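Local coordinates for MAR1 Ribonuclease (Caenorhabditis elegans, PDB 2B34), which probably acts as a hydrolase of the isochorismatase family, possibly a ribonuclease, and assembles from four subunits, at residues 142-145 and 146-150; 158-161 and 162-165. All blocks are in the same frame, centred on the assembly; numbering follows the deposited sequence.

How the interactions relate
Both interactions lie at the edge of the alpha/beta core, beside the last two strands (128-137 and 157-159) of its six-stranded parallel sheet, strand order 3-2-1-4-5-6, Rossmann-like as in the isochorismatase family. Interaction 1 is a pair of turns of helix 141-154, which carries the chain from strand 128-137 to strand 157-159. Interaction 2 comes next along the chain, where that last strand passes into helix 161-169. Their centres are about 18 Å apart, yet they touch through Phe148 O and Leu158 CD1, 3.5 Å from each other. Between chains they also meet directly: Asp143 and Gln150 of interaction 1 hydrogen-bond to Thr160 and Thr159 of a neighbouring subunit, so the two elements jointly build a subunit interface.

Interaction 1 of 2, residues 142-145 and 146-150; sequences TDRH and FAFKQ
On helix 141-154, the helical arm of a beta-alpha-beta crossover, His145 and Phe146 form a T-shaped (edge-to-face) pair. Their ring centroids are 5.1 Å apart and the planes stand at 69°. His145 ND1 hangs over one face of the phenyl ring, toward its rim, and comes within 3.7 Å of Phe146 CE2. The imidazole is sent there by its first torsion, which puts CG anti to the backbone N (chi1 -171°). Buried against carbon, ND1 has no polar partner in the model. Thr142 runs alongside Phe146 and points the same way, with CG2 4.0 Å from Phe146 CD2, while Thr142 O lies at the edge of the ring. Replacing Phe146 by an alanine would probably leave the imidazole edge and the Thr142 methyl without the surface they pack on, and open a gap facing Val133 of the second subunit.

The crossover joins strands 128-137 and 157-159, and Arg144 and Phe148 occupy the side of the helix that packs on the first of them. The extended Arg144 chain passes the phenyl ring with NE 3.7 Å from Phe148 CE2, the guanidinium and ring planes 64° apart; NE then bonds to Val136 O. Arg144 O sits over one face of the same ring while accepting the helical bond from Phe148 N.

Farther along, Phe146 O is gripped from opposite faces of its plane by Gln150 N at 2.9 Å and Gln150 NE2 at 3.1 Å. The side-chain donor stands above the carbonyl plane. This fixes the amide's rotation and leaves Gln150 OE1 to meet Thr159 of the second subunit. A water donates to Asp143 O and takes a weak bond from Gln150 NE2, bridging backbone to side chain.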
loop_
_atom_site.group_PDB
_atom_site.type_symbol
_atom_site.label_atom_id
_atom_site.label_comp_id
_atom_site.label_asym_id
_atom_site.label_seq_id
_atom_site.Cartn_x
_atom_site.Cartn_y
_atom_site.Cartn_z
ATOM N N THR A 142 -10.795 8.854 -7.769
ATOM C CA THR A 142 -10.462 7.437 -7.928
ATOM C C THR A 142 -9.326 7.253 -8.930
ATOM O O THR A 142 -8.394 6.476 -8.686
ATOM C CB THR A 142 -11.711 6.608 -8.331
ATOM O OG1 THR A 142 -12.723 6.771 -7.331
ATOM C CG2 THR A 142 -11.381 5.120 -8.454
ATOM N N ASP A 143 -9.406 7.977 -10.046
ATOM C CA ASP A 143 -8.357 7.968 -11.072
ATOM C C ASP A 143 -6.997 8.385 -10.506
ATOM O O ASP A 143 -5.991 7.722 -10.757
ATOM C CB ASP A 143 -8.750 8.872 -12.251
ATOM C CG ASP A 143 -9.713 8.192 -13.215
ATOM O OD1 ASP A 143 -9.774 6.944 -13.226
ATOM O OD2 ASP A 143 -10.411 8.906 -13.966
ATOM N N ARG A 144 -6.990 9.479 -9.745
ATOM C CA ARG A 144 -5.790 10.008 -9.090
ATOM C C ARG A 144 -5.225 9.018 -8.064
ATOM O O ARG A 144 -4.018 8.756 -8.041
ATOM C CB ARG A 144 -6.119 11.337 -8.397
ATOM C CG ARG A 144 -4.915 12.077 -7.805
ATOM C CD ARG A 144 -5.358 13.221 -6.899
ATOM N NE ARG A 144 -4.219 13.956 -6.345
ATOM C CZ ARG A 144 -4.276 14.759 -5.286
ATOM N NH1 ARG A 144 -5.419 14.931 -4.630
ATOM N NH2 ARG A 144 -3.178 15.378 -4.868
ATOM N N HIS A 145 -6.109 8.485 -7.220
ATOM C CA HIS A 145 -5.733 7.542 -6.165
ATOM C C HIS A 145 -4.973 6.351 -6.736
ATOM O O HIS A 145 -3.884 6.015 -6.272
ATOM C CB HIS A 145 -6.982 7.062 -5.414
ATOM C CG HIS A 145 -6.683 6.267 -4.177
ATOM N ND1 HIS A 145 -6.658 4.888 -4.165
ATOM C CD2 HIS A 145 -6.411 6.657 -2.909
ATOM C CE1 HIS A 145 -6.375 4.463 -2.946
ATOM N NE2 HIS A 145 -6.220 5.517 -2.164
ATOM N N PHE A 146 -5.548 5.725 -7.757
ATOM C CA PHE A 146 -4.940 4.543 -8.340
ATOM C C PHE A 146 -3.817 4.858 -9.313
ATOM O O PHE A 146 -2.988 3.998 -9.583
ATOM C CB PHE A 146 -6.006 3.624 -8.946
ATOM C CG PHE A 146 -6.792 2.879 -7.907
ATOM C CD1 PHE A 146 -6.320 1.670 -7.397
ATOM C CD2 PHE A 146 -7.978 3.407 -7.401
ATOM C CE1 PHE A 146 -7.027 0.985 -6.410
ATOM C CE2 PHE A 146 -8.696 2.729 -6.416
ATOM C CZ PHE A 146 -8.220 1.513 -5.922
ATOM N N ALA A 147 -3.781 6.093 -9.820
ATOM C CA ALA A 147 -2.639 6.563 -10.604
ATOM C C ALA A 147 -1.377 6.411 -9.771
ATOM O O ALA A 147 -0.394 5.847 -10.239
ATOM C CB ALA A 147 -2.818 8.004 -11.025
ATOM N N PHE A 148 -1.432 6.892 -8.529
ATOM C CA PHE A 148 -0.294 6.827 -7.610
ATOM C C PHE A 148 0.099 5.376 -7.321
ATOM O O PHE A 148 1.283 5.051 -7.261
ATOM C CB PHE A 148 -0.605 7.567 -6.301
ATOM C CG PHE A 148 -0.808 9.063 -6.459
ATOM C CD1 PHE A 148 -0.058 9.802 -7.375
ATOM C CD2 PHE A 148 -1.731 9.734 -5.656
ATOM C CE1 PHE A 148 -0.241 11.184 -7.506
ATOM C CE2 PHE A 148 -1.920 11.119 -5.776
ATOM C CZ PHE A 148 -1.169 11.845 -6.703
ATOM N N LYS A 149 -0.904 4.519 -7.149
ATOM C CA LYS A 149 -0.696 3.087 -6.932
ATOM C C LYS A 149 0.035 2.426 -8.102
ATOM O O LYS A 149 0.994 1.687 -7.893
ATOM C CB LYS A 149 -2.029 2.373 -6.680
ATOM C CG LYS A 149 -2.799 2.881 -5.463
ATOM C CD LYS A 149 -3.753 1.820 -4.913
ATOM C CE LYS A 149 -3.126 1.017 -3.762
ATOM N NZ LYS A 149 -1.881 0.260 -4.139
ATOM N N GLN A 150 -0.417 2.705 -9.326
ATOM C CA GLN A 150 0.214 2.168 -10.535
ATOM C C GLN A 150 1.633 2.694 -10.699
ATOM O O GLN A 150 2.531 1.958 -11.111
ATOM C CB GLN A 150 -0.603 2.510 -11.782
ATOM C CG GLN A 150 -1.999 1.922 -11.793
ATOM C CD GLN A 150 -2.879 2.508 -12.880
ATOM O OE1 GLN A 150 -2.775 2.128 -14.044
ATOM N NE2 GLN A 150 -3.764 3.423 -12.500
HETATM O O HOH W 1 -5.915 5.323 -12.444
#

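Interaction 2 of 2, residues 158-161 and 162-165; sequences LTTS and EATI
Thr164 lays its hydroxyl across the methyl of Thr159, with OG1 3.2 Å from Thr159 CG2 and the two side chains crossing at about a right angle. Set beside its own backbone N (chi1 -55°), Thr164 OG1 donates to Thr160 O at 2.9 Å from above the carbonyl plane. Thr164 N approaches Thr160 O nearly along the C=O axis, also at 2.9 Å, so one carbonyl serves both donors. Thr160 is the N-cap of helix 161-169, and its OG1 rests 3.4 Å from Ala163 CB. One residue on, Ile165 N bonds to Ser161 O.

The remaining polar ends turn elsewhere. Ser161 OG bonds to Asp134, which ties the helix start to strand 128-137. Across the interface, Thr159 and Thr160 bond through OG1 to Gln150 and Asp143 of the third subunit, and Glu162 forms a salt bridge with Arg139 and a hydrogen bond with His112 of the same third subunit. With backbone and a hydroxyl both spent on Thr160 O, the buried strand-to-helix corner is held from inside the chain, leaving its threonine and glutamate tips to bind the neighbouring subunit.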
loop_
_atom_site.group_PDB
_atom_site.type_symbol
_atom_site.label_atom_id
_atom_site.label_comp_id
_atom_site.label_asym_id
_atom_site.label_seq_id
_atom_site.Cartn_x
_atom_site.Cartn_y
_atom_site.Cartn_z
ATOM N N LEU A 158 6.697 8.111 -4.754
ATOM C CA LEU A 158 5.607 9.006 -4.407
ATOM C C LEU A 158 6.060 9.948 -3.304
ATOM O O LEU A 158 6.090 9.587 -2.128
ATOM C CB LEU A 158 4.362 8.215 -3.984
ATOM C CG LEU A 158 3.814 7.161 -4.954
ATOM C CD1 LEU A 158 2.677 6.376 -4.299
ATOM C CD2 LEU A 158 3.359 7.782 -6.277
ATOM N N THR A 159 6.418 11.162 -3.704
ATOM C CA THR A 159 6.994 12.140 -2.797
ATOM C C THR A 159 6.108 13.377 -2.687
ATOM O O THR A 159 5.097 13.482 -3.375
ATOM C CB THR A 159 8.441 12.519 -3.220
ATOM O OG1 THR A 159 9.021 13.377 -2.228
ATOM C CG2 THR A 159 8.467 13.207 -4.579
ATOM N N THR A 160 6.485 14.303 -1.810
ATOM C CA THR A 160 5.764 15.567 -1.668
ATOM C C THR A 160 6.677 16.749 -1.969
ATOM O O THR A 160 7.907 16.614 -1.964
ATOM C CB THR A 160 5.143 15.733 -0.266
ATOM O OG1 THR A 160 6.164 15.610 0.731
ATOM C CG2 THR A 160 4.066 14.684 -0.021
ATOM N N SER A 161 6.067 17.904 -2.227
ATOM C CA SER A 161 6.810 19.106 -2.603
ATOM C C SER A 161 7.876 19.497 -1.581
ATOM O O SER A 161 9.021 19.737 -1.954
ATOM C CB SER A 161 5.864 20.279 -2.876
ATOM O OG SER A 161 5.043 20.546 -1.756
ATOM N N GLU A 162 7.507 19.543 -0.299
ATOM C CA GLU A 162 8.460 19.923 0.745
ATOM C C GLU A 162 9.564 18.882 0.928
ATOM O O GLU A 162 10.732 19.239 1.121
ATOM C CB GLU A 162 7.760 20.223 2.074
ATOM C CG GLU A 162 8.635 21.028 3.025
ATOM C CD GLU A 162 8.040 21.177 4.407
ATOM O OE1 GLU A 162 7.051 21.923 4.560
ATOM O OE2 GLU A 162 8.581 20.560 5.349
ATOM N N ALA A 163 9.193 17.600 0.871
ATOM C CA ALA A 163 10.177 16.516 0.898
ATOM C C ALA A 163 11.195 16.676 -0.234
ATOM O O ALA A 163 12.396 16.503 -0.024
ATOM C CB ALA A 163 9.491 15.161 0.810
ATOM N N THR A 164 10.704 17.020 -1.425
ATOM C CA THR A 164 11.556 17.176 -2.607
ATOM C C THR A 164 12.488 18.392 -2.513
ATOM O O THR A 164 13.691 18.261 -2.757
ATOM C CB THR A 164 10.721 17.212 -3.911
ATOM O OG1 THR A 164 9.897 16.044 -3.976
ATOM C CG2 THR A 164 11.612 17.246 -5.148
ATOM N N ILE A 165 11.940 19.553 -2.149
ATOM C CA ILE A 165 12.713 20.806 -2.085
ATOM C C ILE A 165 13.875 20.674 -1.101
ATOM O O ILE A 165 15.019 21.004 -1.427
ATOM C CB ILE A 165 11.843 22.032 -1.652
ATOM C CG1 ILE A 165 10.543 22.154 -2.461
ATOM C CG2 ILE A 165 12.654 23.328 -1.709
ATOM C CD1 ILE A 165 10.701 22.235 -3.949
#